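Local coordinates for inositol monophosphatase family protein (PDB 5I3S) that probably hydrolyses phosphate monoesters of inositol or related sugars, at residues N143-R148 and V241-L246; N220-N225 and L246-S251. One frame throughout, in Å; residues are numbered along the deposited sequence.

Contact 1 of 2, residues N143-R148 and V241-L246; sequences NDSNLR and VGNRGL
Asn243 uses both ends of its amide on Ser145 of the loop 143-148, bonding the backbone N and the hydroxyl. With chi1 at 71°, its CG sits between the backbone N and the carbonyl carbon, which brings both ends of the amide within reach of the serine. Asn243 ND2 donates to Ser145 OG over 2.7 Å, nearly straight at 177° and in the amide plane. The oxygen takes two donors from opposite faces of that plane: Ser145 N lies 3.0 Å from Asn243 OD1, while Leu246 N, from the first turn of helix 244-255, reaches the same atom at 3.1 Å. Two bonds on OD1 and one on ND2 should fix the rotation of the amide. Asp144 adds a second tie, its OD1 accepting from Gly245 N at 2.8 Å, met from above the carboxylate plane; a carboxylate here, beside the first turn, would probably interact favourably with the helix dipole. Further along, Leu147 and Leu246 cross at about a right angle, with Leu147 CD1 3.8 Å from Leu246 CD1. Ser145 O lies against Leu246 CB. Asn243 is thus a classical N-cap, joining helix 244-255 to the loop that leads into strand 151-153.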
loop_
_atom_site.group_PDB
_atom_site.type_symbol
_atom_site.label_atom_id
_atom_site.label_comp_id
_atom_site.label_asym_id
_atom_site.label_seq_id
_atom_site.Cartn_x
_atom_site.Cartn_y
_atom_site.Cartn_z
ATOM N N ASN A 143 14.760 12.181 9.407
ATOM C CA ASN A 143 15.781 11.735 10.376
ATOM C C ASN A 143 16.305 10.391 9.900
ATOM O O ASN A 143 15.604 9.615 9.219
ATOM C CB ASN A 143 15.156 11.551 11.753
ATOM C CG ASN A 143 14.742 12.881 12.393
ATOM O OD1 ASN A 143 15.503 13.864 12.352
ATOM N ND2 ASN A 143 13.554 12.915 13.004
ATOM N N ASP A 144 17.550 10.127 10.255
ATOM C CA ASP A 144 18.154 8.831 10.042
ATOM C C ASP A 144 17.411 7.684 10.760
ATOM O O ASP A 144 16.899 7.843 11.866
ATOM C CB ASP A 144 19.635 8.870 10.475
ATOM C CG ASP A 144 20.539 9.677 9.476
ATOM O OD1 ASP A 144 20.076 10.070 8.365
ATOM O OD2 ASP A 144 21.724 9.900 9.810
ATOM N N SER A 145 17.371 6.520 10.104
ATOM C CA SER A 145 16.923 5.283 10.731
ATOM C C SER A 145 17.935 4.194 10.422
ATOM O O SER A 145 18.674 4.267 9.417
ATOM C CB SER A 145 15.511 4.892 10.191
ATOM O OG SER A 145 15.566 4.570 8.801
ATOM N N ASN A 146 17.958 3.177 11.275
ATOM C CA ASN A 146 18.587 1.896 10.902
ATOM C C ASN A 146 17.619 0.992 10.125
ATOM O O ASN A 146 16.388 1.031 10.361
ATOM C CB ASN A 146 19.128 1.193 12.159
ATOM C CG ASN A 146 20.114 2.090 12.916
ATOM O OD1 ASN A 146 21.125 2.490 12.364
ATOM N ND2 ASN A 146 19.780 2.455 14.163
ATOM N N LEU A 147 18.165 0.164 9.235
ATOM C CA LEU A 147 17.344 -0.741 8.417
ATOM C C LEU A 147 16.469 -1.655 9.289
ATOM O O LEU A 147 15.254 -1.862 8.995
ATOM C CB LEU A 147 18.202 -1.597 7.461
ATOM C CG LEU A 147 17.386 -2.530 6.552
ATOM C CD1 LEU A 147 16.429 -1.795 5.620
ATOM C CD2 LEU A 147 18.325 -3.343 5.713
ATOM N N ARG A 148 17.070 -2.140 10.379
ATOM C CA ARG A 148 16.421 -3.031 11.375
ATOM C C ARG A 148 15.124 -2.465 11.998
ATOM O O ARG A 148 14.311 -3.220 12.462
ATOM C CB ARG A 148 17.440 -3.363 12.502
ATOM N N VAL A 241 15.913 5.166 -2.724
ATOM C CA VAL A 241 15.657 6.428 -2.037
ATOM C C VAL A 241 15.339 6.147 -0.590
ATOM O O VAL A 241 14.810 5.066 -0.230
ATOM C CB VAL A 241 14.533 7.267 -2.657
ATOM C CG1 VAL A 241 14.843 7.592 -4.109
ATOM C CG2 VAL A 241 13.181 6.613 -2.555
ATOM N N GLY A 242 15.697 7.099 0.250
ATOM C CA GLY A 242 15.550 6.902 1.665
ATOM C C GLY A 242 16.033 8.098 2.476
ATOM O O GLY A 242 16.556 9.062 1.931
ATOM N N ASN A 243 15.878 7.992 3.775
ATOM C CA ASN A 243 16.596 8.875 4.683
ATOM C C ASN A 243 18.093 8.573 4.547
ATOM O O ASN A 243 18.483 7.473 4.154
ATOM C CB ASN A 243 16.049 8.793 6.124
ATOM C CG ASN A 243 16.357 7.484 6.867
ATOM O OD1 ASN A 243 17.511 7.167 7.194
ATOM N ND2 ASN A 243 15.312 6.781 7.258
ATOM N N ARG A 244 18.908 9.593 4.749
ATOM C CA ARG A 244 20.370 9.527 4.613
ATOM C C ARG A 244 20.956 8.317 5.209
ATOM O O ARG A 244 21.595 7.526 4.517
ATOM C CB ARG A 244 21.023 10.767 5.204
ATOM C CG ARG A 244 20.967 11.890 4.198
ATOM C CD ARG A 244 21.248 13.291 4.724
ATOM N NE ARG A 244 21.035 14.177 3.582
ATOM C CZ ARG A 244 21.873 14.342 2.548
ATOM N NH1 ARG A 244 23.066 13.752 2.516
ATOM N NH2 ARG A 244 21.525 15.136 1.531
ATOM N N GLY A 245 20.652 8.121 6.476
ATOM C CA GLY A 245 21.252 7.046 7.231
ATOM C C GLY A 245 21.020 5.680 6.597
ATOM O O GLY A 245 21.914 4.856 6.435
ATOM N N LEU A 246 19.805 5.387 6.230
ATOM C CA LEU A 246 19.661 4.057 5.833
ATOM C C LEU A 246 19.775 3.845 4.342
ATOM O O LEU A 246 19.944 2.705 3.898
ATOM C CB LEU A 246 18.429 3.511 6.411
ATOM C CG LEU A 246 17.439 3.109 5.414
ATOM C CD1 LEU A 246 16.711 2.002 6.135
ATOM C CD2 LEU A 246 16.716 4.408 5.028
#

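Contact 2 of 2, residues N220-N225 and L246-S251; sequences NGQASN and LHQEIS
His247, on the first turns of helix 244-255, packs against edge strand 222-224 of the five-stranded mixed sheet, a helix-on-sheet packing of the layered sugar phosphatase fold. The two axes approach to 9.4 Å and run at 29° to each other. His247 spans Gln222 and Ser224, whose side chains both leave the strand toward the helix. Its CB begins the contact 3.7 Å from Gln222 CG. With chi1 at -173°, His247 CG stands anti to the backbone N and the ring extends to the strand. Gln222 CG then lies over one face, 4.1 Å from the ring centroid in a CH-pi contact. The amide beyond it stacks on the imidazole, planes 25° apart, with Gln222 CD 3.8 Å from His247 ND1, while His247 CD2 comes to 3.4 Å from Gln222 O. CE1 comes close to the hydroxyl of Ser224, and at the tip His247 NE2 donates to Ser224 OG at 3.0 Å, close to the ring plane. The hydroxyl in turn donates a hydrogen bond of its own: Ser224 OG to Asn225 O, 2.6 Å, in the carbonyl plane and on a lone pair.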
loop_
_atom_site.group_PDB
_atom_site.type_symbol
_atom_site.label_atom_id
_atom_site.label_comp_id
_atom_site.label_asym_id
_atom_site.label_seq_id
_atom_site.Cartn_x
_atom_site.Cartn_y
_atom_site.Cartn_z
ATOM N N ASN A 220 15.720 16.649 2.786
ATOM C CA ASN A 220 17.051 16.048 3.062
ATOM C C ASN A 220 17.160 14.569 2.872
ATOM O O ASN A 220 18.056 13.969 3.481
ATOM C CB ASN A 220 17.578 16.396 4.489
ATOM C CG ASN A 220 18.551 17.516 4.468
ATOM O OD1 ASN A 220 18.214 18.653 4.804
ATOM N ND2 ASN A 220 19.780 17.214 4.040
ATOM N N GLY A 221 16.324 13.990 2.007
ATOM C CA GLY A 221 16.469 12.571 1.676
ATOM C C GLY A 221 17.577 12.371 0.662
ATOM O O GLY A 221 18.083 13.372 0.126
ATOM N N GLN A 222 17.990 11.112 0.410
ATOM C CA GLN A 222 18.841 10.850 -0.733
ATOM C C GLN A 222 18.393 9.798 -1.733
ATOM O O GLN A 222 17.675 8.850 -1.425
ATOM C CB GLN A 222 20.284 10.632 -0.374
ATOM C CG GLN A 222 20.565 9.832 0.862
ATOM C CD GLN A 222 22.074 9.653 1.063
ATOM O OE1 GLN A 222 22.558 9.158 2.109
ATOM N NE2 GLN A 222 22.835 10.056 0.047
ATOM N N ALA A 223 18.882 10.003 -2.950
ATOM C CA ALA A 223 18.491 9.230 -4.079
ATOM C C ALA A 223 19.716 8.885 -4.864
ATOM O O ALA A 223 20.552 9.709 -5.057
ATOM C CB ALA A 223 17.518 9.992 -4.939
ATOM N N SER A 224 19.761 7.635 -5.292
ATOM C CA SER A 224 20.710 7.140 -6.217
ATOM C C SER A 224 20.034 6.004 -6.991
ATOM O O SER A 224 18.879 5.699 -6.756
ATOM C CB SER A 224 21.914 6.576 -5.467
ATOM O OG SER A 224 21.555 5.397 -4.771
ATOM N N ASN A 225 20.788 5.387 -7.900
ATOM C CA ASN A 225 20.406 4.123 -8.474
ATOM C C ASN A 225 21.005 3.058 -7.579
ATOM O O ASN A 225 21.555 3.389 -6.492
ATOM C CB ASN A 225 20.827 4.041 -9.944
ATOM C CG ASN A 225 22.295 3.793 -10.160
ATOM O OD1 ASN A 225 23.113 3.745 -9.259
ATOM N ND2 ASN A 225 22.632 3.630 -11.397
ATOM N N LEU A 246 19.805 5.387 6.230
ATOM C CA LEU A 246 19.661 4.057 5.833
ATOM C C LEU A 246 19.775 3.845 4.342
ATOM O O LEU A 246 19.944 2.705 3.898
ATOM C CB LEU A 246 18.429 3.511 6.411
ATOM C CG LEU A 246 17.439 3.109 5.414
ATOM C CD1 LEU A 246 16.711 2.002 6.135
ATOM C CD2 LEU A 246 16.716 4.408 5.028
ATOM N N HIS A 247 19.694 4.930 3.576
ATOM C CA HIS A 247 20.226 4.884 2.249
ATOM C C HIS A 247 21.689 4.414 2.263
ATOM O O HIS A 247 22.029 3.472 1.545
ATOM C CB HIS A 247 20.128 6.235 1.579
ATOM C CG HIS A 247 20.521 6.205 0.141
ATOM N ND1 HIS A 247 21.837 6.153 -0.270
ATOM C CD2 HIS A 247 19.775 6.198 -0.980
ATOM C CE1 HIS A 247 21.893 6.143 -1.584
ATOM N NE2 HIS A 247 20.653 6.164 -2.040
ATOM N N GLN A 248 22.535 5.017 3.095
ATOM C CA GLN A 248 23.958 4.615 3.152
ATOM C C GLN A 248 24.166 3.186 3.677
ATOM O O GLN A 248 25.010 2.491 3.152
ATOM C CB GLN A 248 24.880 5.699 3.844
ATOM C CG GLN A 248 24.813 5.923 5.367
ATOM C CD GLN A 248 25.245 7.340 5.851
ATOM O OE1 GLN A 248 25.033 7.724 7.030
ATOM N NE2 GLN A 248 25.821 8.127 4.946
ATOM N N GLU A 249 23.365 2.726 4.652
ATOM C CA GLU A 249 23.403 1.301 5.095
ATOM C C GLU A 249 22.943 0.297 4.013
ATOM O O GLU A 249 23.556 -0.771 3.839
ATOM C CB GLU A 249 22.535 1.124 6.356
ATOM C CG GLU A 249 22.532 -0.269 7.024
ATOM C CD GLU A 249 21.574 -0.349 8.169
ATOM O OE1 GLU A 249 20.859 0.656 8.486
ATOM O OE2 GLU A 249 21.459 -1.464 8.747
ATOM N N ILE A 250 21.842 0.589 3.318
ATOM C CA ILE A 250 21.400 -0.328 2.258
ATOM C C ILE A 250 22.449 -0.376 1.136
ATOM O O ILE A 250 22.798 -1.463 0.673
ATOM C CB ILE A 250 20.013 0.033 1.649
ATOM C CG1 ILE A 250 18.921 -0.081 2.698
ATOM C CG2 ILE A 250 19.681 -0.916 0.499
ATOM C CD1 ILE A 250 17.631 0.603 2.319
ATOM N N SER A 251 22.910 0.784 0.677
ATOM C CA SER A 251 23.895 0.832 -0.399
ATOM C C SER A 251 25.210 0.179 0.076
ATOM O O SER A 251 25.674 -0.775 -0.551
ATOM C CB SER A 251 24.091 2.253 -0.907
ATOM O OG SER A 251 24.836 2.268 -2.132
#

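Overall arrangement
The centres of the two contacts lie about 7 Å apart, on the same side of the chain's centre, and share Leu246 and helix 244-255. Along the chain the segments alternate: 143-148, then 220-225, then 241-246 and 246-251, which overlap at Leu246. Strands 222-224 and 237-242 are neighbours in the five-stranded mixed sheet, and Gly242 O probably accepts from Gln222 N. One helix thus meets the loop with Leu246 and the edge strand with the adjacent His247. Glu249 OE1, less than a turn along, probably accepts from Leu147 N, adding a further tie between loop and helix. Together the two contacts join sequence-distant parts of the family's phosphatase fold around one helix.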